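Putative NAD(P)H:FMN oxidoreductase (Porphyromonas gingivalis W83, PDB 3GE5) probably acts as an NAD(P)H-dependent oxidoreductase of the nitroreductase family, using bound FMN as its redox cofactor. Local coordinates at residues R61-A66 with M128-L133; G106-A111 with A116-D121. One frame throughout, in Å; residues are numbered along the deposited sequence.

Interaction 1 (R61-A66 with M128-L133); sequences RIAPSA and MTYMML. With FMN (flavin mononucleotide), chain J.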
# COMPACT_ATOMS: atom_id res chain seq x y z
N ARG A 61 11.89 0.83 -3.19
CA ARG A 61 12.57 -0.09 -4.09
C ARG A 61 12.28 -1.54 -3.66
O ARG A 61 12.11 -2.41 -4.51
CB ARG A 61 14.08 0.15 -4.06
CG ARG A 61 14.88 -0.76 -5.01
CD ARG A 61 16.39 -0.48 -4.84
NE ARG A 61 16.92 -1.17 -3.66
CZ ARG A 61 17.44 -2.39 -3.65
NH1 ARG A 61 17.51 -3.11 -4.75
NH2 ARG A 61 17.90 -2.93 -2.52
N ILE A 62 12.23 -1.80 -2.36
CA ILE A 62 12.11 -3.19 -1.89
C ILE A 62 10.65 -3.67 -1.77
O ILE A 62 10.38 -4.85 -1.43
CB ILE A 62 12.91 -3.45 -0.57
CG1 ILE A 62 12.32 -2.65 0.60
CG2 ILE A 62 14.42 -3.20 -0.83
CD1 ILE A 62 12.89 -3.08 2.00
N ALA A 63 9.69 -2.78 -2.06
CA ALA A 63 8.28 -3.15 -1.96
C ALA A 63 7.98 -4.33 -2.91
O ALA A 63 8.56 -4.42 -3.99
CB ALA A 63 7.37 -1.93 -2.32
N PRO A 64 7.03 -5.19 -2.56
CA PRO A 64 6.54 -6.18 -3.51
C PRO A 64 5.59 -5.56 -4.58
O PRO A 64 5.06 -4.45 -4.43
CB PRO A 64 5.73 -7.15 -2.61
CG PRO A 64 5.25 -6.30 -1.52
CD PRO A 64 6.31 -5.24 -1.29
N SER A 65 5.43 -6.32 -5.66
CA SER A 65 4.59 -5.94 -6.81
C SER A 65 4.14 -7.22 -7.53
O SER A 65 4.78 -8.30 -7.40
CB SER A 65 5.40 -5.03 -7.74
OG SER A 65 6.58 -5.63 -8.25
N ALA A 66 3.09 -7.11 -8.34
CA ALA A 66 2.67 -8.25 -9.15
C ALA A 66 3.80 -8.74 -10.07
O ALA A 66 4.43 -7.95 -10.79
CB ALA A 66 1.44 -7.89 -9.98
N MSE A 128 4.39 3.43 -2.45
CA MSE A 128 4.05 4.67 -1.73
C MSE A 128 3.81 4.36 -0.23
O MSE A 128 4.26 5.12 0.64
CB MSE A 128 2.81 5.33 -2.33
CG MSE A 128 3.11 6.13 -3.58
SE MSE A 128 3.89 7.89 -3.17
CE MSE A 128 2.45 8.61 -2.05
N THR A 129 3.11 3.28 0.06
CA THR A 129 2.81 2.92 1.46
C THR A 129 4.13 2.62 2.21
O THR A 129 4.35 3.09 3.32
CB THR A 129 1.82 1.72 1.56
OG1 THR A 129 0.58 2.06 0.93
CG2 THR A 129 1.58 1.32 3.08
N TYR A 130 5.00 1.83 1.58
CA TYR A 130 6.31 1.53 2.17
C TYR A 130 7.06 2.83 2.44
O TYR A 130 7.71 2.99 3.49
CB TYR A 130 7.13 0.63 1.23
CG TYR A 130 6.93 -0.85 1.49
CD1 TYR A 130 5.66 -1.40 1.58
CD2 TYR A 130 8.02 -1.71 1.62
CE1 TYR A 130 5.49 -2.75 1.87
CE2 TYR A 130 7.86 -3.07 1.86
CZ TYR A 130 6.60 -3.57 2.00
OH TYR A 130 6.43 -4.90 2.27
N MSE A 131 7.02 3.75 1.49
CA MSE A 131 7.80 5.00 1.62
C MSE A 131 7.21 5.90 2.73
O MSE A 131 7.94 6.53 3.54
CB MSE A 131 7.94 5.75 0.28
CG MSE A 131 8.83 5.02 -0.72
SE MSE A 131 9.26 6.01 -2.29
CE MSE A 131 7.50 6.09 -3.12
N MSE A 132 5.89 6.01 2.75
CA MSE A 132 5.17 6.74 3.82
C MSE A 132 5.54 6.19 5.20
O MSE A 132 5.86 6.94 6.14
CB MSE A 132 3.65 6.61 3.60
CG MSE A 132 2.81 7.23 4.68
SE MSE A 132 0.92 7.10 4.37
CE MSE A 132 0.73 5.18 4.58
N LEU A 133 5.46 4.88 5.35
CA LEU A 133 5.81 4.22 6.62
C LEU A 133 7.28 4.39 6.98
O LEU A 133 7.63 4.69 8.14
CB LEU A 133 5.40 2.74 6.53
CG LEU A 133 3.90 2.49 6.41
CD1 LEU A 133 3.63 0.96 6.22
CD2 LEU A 133 3.12 3.04 7.62
N1 FMN J . 1.82 -14.23 -6.04
C2 FMN J . 1.08 -15.29 -6.49
O2 FMN J . 1.55 -16.42 -6.39
N3 FMN J . -0.18 -15.12 -7.04
C4 FMN J . -0.72 -13.85 -7.26
O4 FMN J . -1.82 -13.71 -7.78
C4A FMN J . 0.04 -12.76 -6.84
N5 FMN J . -0.39 -11.47 -7.06
C5A FMN J . 0.29 -10.39 -6.60
C6 FMN J . -0.28 -9.11 -6.75
C7 FMN J . 0.32 -8.01 -6.12
C7M FMN J . -0.29 -6.62 -6.31
C8 FMN J . 1.47 -8.19 -5.37
C8M FMN J . 2.11 -7.06 -4.66
C9 FMN J . 2.02 -9.46 -5.22
C9A FMN J . 1.42 -10.59 -5.83
N10 FMN J . 1.97 -11.88 -5.72
C10 FMN J . 1.29 -12.96 -6.22
C1' FMN J . 3.24 -12.11 -4.93
C2' FMN J . 4.47 -11.60 -5.73
O2' FMN J . 4.89 -12.57 -6.70
C3' FMN J . 5.63 -11.24 -4.80
O3' FMN J . 5.22 -10.24 -3.87
C4' FMN J . 6.86 -10.77 -5.62
O4' FMN J . 7.38 -11.84 -6.44
C5' FMN J . 7.91 -10.26 -4.66
O5' FMN J . 8.32 -11.32 -3.79
P FMN J . 8.30 -11.23 -2.22
O1P FMN J . 9.34 -10.20 -1.84
O2P FMN J . 8.62 -12.59 -1.65
O3P FMN J . 6.89 -10.88 -1.77

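Interaction 2 (G106-A111 with A116-D121); sequences GDHQRA and AGDSVD. With EDO (1,2-ethanediol), chain N.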
# COMPACT_ATOMS: atom_id res chain seq x y z
N GLY A 106 3.99 5.38 -12.51
CA GLY A 106 3.64 3.99 -12.81
C GLY A 106 3.83 3.76 -14.30
O GLY A 106 3.41 4.58 -15.13
N ASP A 107 4.48 2.65 -14.64
CA ASP A 107 4.83 2.34 -16.03
C ASP A 107 3.84 1.31 -16.59
O ASP A 107 3.94 0.12 -16.28
CB ASP A 107 6.27 1.87 -16.11
CG ASP A 107 6.77 1.75 -17.52
OD1 ASP A 107 5.97 1.48 -18.45
OD2 ASP A 107 7.99 1.90 -17.69
N HIS A 108 2.89 1.75 -17.41
CA HIS A 108 1.89 0.82 -17.93
C HIS A 108 2.51 -0.27 -18.81
O HIS A 108 2.00 -1.41 -18.82
CB HIS A 108 0.76 1.58 -18.61
CG HIS A 108 -0.15 2.24 -17.63
ND1 HIS A 108 -1.06 1.53 -16.87
CD2 HIS A 108 -0.29 3.54 -17.25
CE1 HIS A 108 -1.72 2.36 -16.09
NE2 HIS A 108 -1.27 3.59 -16.30
N GLN A 109 3.63 0.02 -19.47
CA GLN A 109 4.26 -1.01 -20.31
C GLN A 109 4.91 -2.13 -19.48
O GLN A 109 5.22 -3.19 -20.02
CB GLN A 109 5.29 -0.38 -21.24
CG GLN A 109 4.78 0.48 -22.31
CD GLN A 109 5.94 1.13 -23.13
OE1 GLN A 109 7.15 1.07 -22.79
NE2 GLN A 109 5.55 1.78 -24.15
N ARG A 110 5.17 -1.89 -18.19
CA ARG A 110 5.86 -2.86 -17.34
C ARG A 110 4.97 -3.55 -16.32
O ARG A 110 5.38 -4.56 -15.77
CB ARG A 110 7.08 -2.21 -16.64
CG ARG A 110 8.07 -1.71 -17.66
CD ARG A 110 9.44 -1.45 -17.10
NE ARG A 110 9.40 -0.37 -16.12
CZ ARG A 110 9.43 -0.55 -14.81
NH1 ARG A 110 9.52 -1.78 -14.30
NH2 ARG A 110 9.38 0.51 -14.00
N ALA A 111 3.79 -2.99 -16.05
CA ALA A 111 2.88 -3.50 -15.04
C ALA A 111 2.08 -4.72 -15.55
O ALA A 111 1.67 -4.76 -16.71
CB ALA A 111 1.90 -2.38 -14.59
N ALA A 116 -8.91 -5.61 -18.71
CA ALA A 116 -8.48 -4.61 -19.68
C ALA A 116 -7.59 -3.54 -19.06
O ALA A 116 -7.33 -2.52 -19.68
CB ALA A 116 -9.73 -3.95 -20.36
N GLY A 117 -7.12 -3.75 -17.82
CA GLY A 117 -6.23 -2.80 -17.20
C GLY A 117 -4.95 -3.45 -16.74
O GLY A 117 -4.49 -4.42 -17.31
N ASP A 118 -4.36 -2.85 -15.71
CA ASP A 118 -3.07 -3.31 -15.19
C ASP A 118 -2.90 -2.95 -13.71
O ASP A 118 -3.76 -2.27 -13.12
CB ASP A 118 -1.90 -2.80 -16.06
CG ASP A 118 -1.68 -1.32 -16.00
OD1 ASP A 118 -2.01 -0.68 -15.00
OD2 ASP A 118 -1.17 -0.76 -17.00
N SER A 119 -1.78 -3.40 -13.14
CA SER A 119 -1.51 -3.22 -11.72
C SER A 119 -0.78 -1.92 -11.38
O SER A 119 -0.24 -1.80 -10.29
CB SER A 119 -0.74 -4.41 -11.16
OG SER A 119 0.49 -4.54 -11.85
N VAL A 120 -0.74 -0.95 -12.28
CA VAL A 120 -0.03 0.32 -11.96
C VAL A 120 -0.52 0.96 -10.65
O VAL A 120 0.29 1.26 -9.78
CB VAL A 120 -0.09 1.36 -13.11
CG1 VAL A 120 0.07 2.81 -12.56
CG2 VAL A 120 0.95 1.04 -14.21
N ASP A 121 -1.84 1.13 -10.49
CA ASP A 121 -2.37 1.77 -9.25
C ASP A 121 -2.08 0.92 -8.02
O ASP A 121 -1.75 1.43 -6.96
CB ASP A 121 -3.86 2.14 -9.40
CG ASP A 121 -4.09 3.44 -10.15
OD1 ASP A 121 -3.16 3.94 -10.83
OD2 ASP A 121 -5.21 4.02 -10.08
C1 EDO N . -7.53 7.58 -11.11
O1 EDO N . -6.90 8.79 -11.58
C2 EDO N . -6.72 6.78 -10.09
O2 EDO N . -5.33 6.64 -10.36

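Interaction 1 (R61-A66 with M128-L133)
The carbonyl O of A63, whose CA sits over the ring of Y130, accepts a hydrogen bond from NE of R186 of the second subunit, while the O of neighbouring I62 takes a weak one from NH2 of the same arginine. One guanidinium group thus ties down the chain near the end of helix 50-62. Helix 120-137 sends out Y130, and the contact is apolar. A63 CA stands 4.1 Å from the ring centroid, 23° off the normal, a CH-pi contact displaced toward the rim. The methyl group lies nearer the root of the ring, with A63 CB 4.0 Å from Y130 CG; alanine is small enough to let the backbone itself approach a ring face. P64 meets the other end, its CD 3.6 Å from Y130 OH, and the two side chains cross at about a right angle. A chi1 of -91°, well past the staggered value, helps bring the ring to the loop. F34 of the second subunit also stacks with it. The rigid proline ring serves two neighbours, offering CD to the tyrosine and CB to the ribityl O3' of FMN at 3.4 Å; next along, S65 CA is 3.5 Å from FMN C8M. The chemistry implies that a small alanine and a stiff proline fit the flat Y130 ring by shape, while R186 of the second subunit holds the backbone just before the part that meets the flavin.

Interaction 2 (G106-A111 with A116-D121)
V120 lays its CG2 methyl over one face of the H108 imidazole, 3.6 Å from the ring centroid and 21° off the normal, a CH-pi contact that sits off the ring centre. D118 addresses the same ring at its edge, with ring and carboxylate nearly coplanar in the conformer described here. The histidine is thus covered by a methyl and flanked by an acid. H108 occurs in two conformers, however, and in this one the separation of ND1 from D118 OD2 is implausibly short, so the details of that pairing are doubtful. D118 has a firmer partner within segment 116-121, since OD1 accepts from V120 N at 3.0 Å and 162°, an Asx turn that leads into helix 120-137. With CG set between the backbone N and the carbonyl carbon (chi1 68°), the carboxylate folds back toward that N-H, which meets OD1 from above the carboxylate plane. The two methyls of V120 share the work: CG1 approaches CA of G106 at 3.8 Å, where glycine lets the methyl close on the strand backbone, and CG2 also packs 3.6 Å from A111 CB. The compact A111 methyl reaches S119 OG as well, at 3.8 Å; that hydroxyl is hydrogen-bonded to D123. A beta-branched valine therefore fills the angle between strand 100-107 and the helix start, while D118, through its bond to V120 N, shapes the turn into the helix.

How the interactions relate
Helix 120-137 serves both contacts: interaction 2 packs its first turn against the end of strand 100-107, and interaction 1 uses Y130, further along, to meet the loop after helix 50-62. Their centres lie 16 Å apart, yet they touch where A66 CB comes within 4.0 Å of S119 OG. D123, a residue of the FMN pocket, joins them more firmly, its OD1 accepting from A66 N and its OD2 bonded to S119 OG. Here the flavin is close to both: A66 N lies 3.6 Å from FMN C8, and the S119 side chain is about 5 Å from the cofactor. The second subunit, which supplies further FMN ligands such as S39 and Q92, touches both contacts.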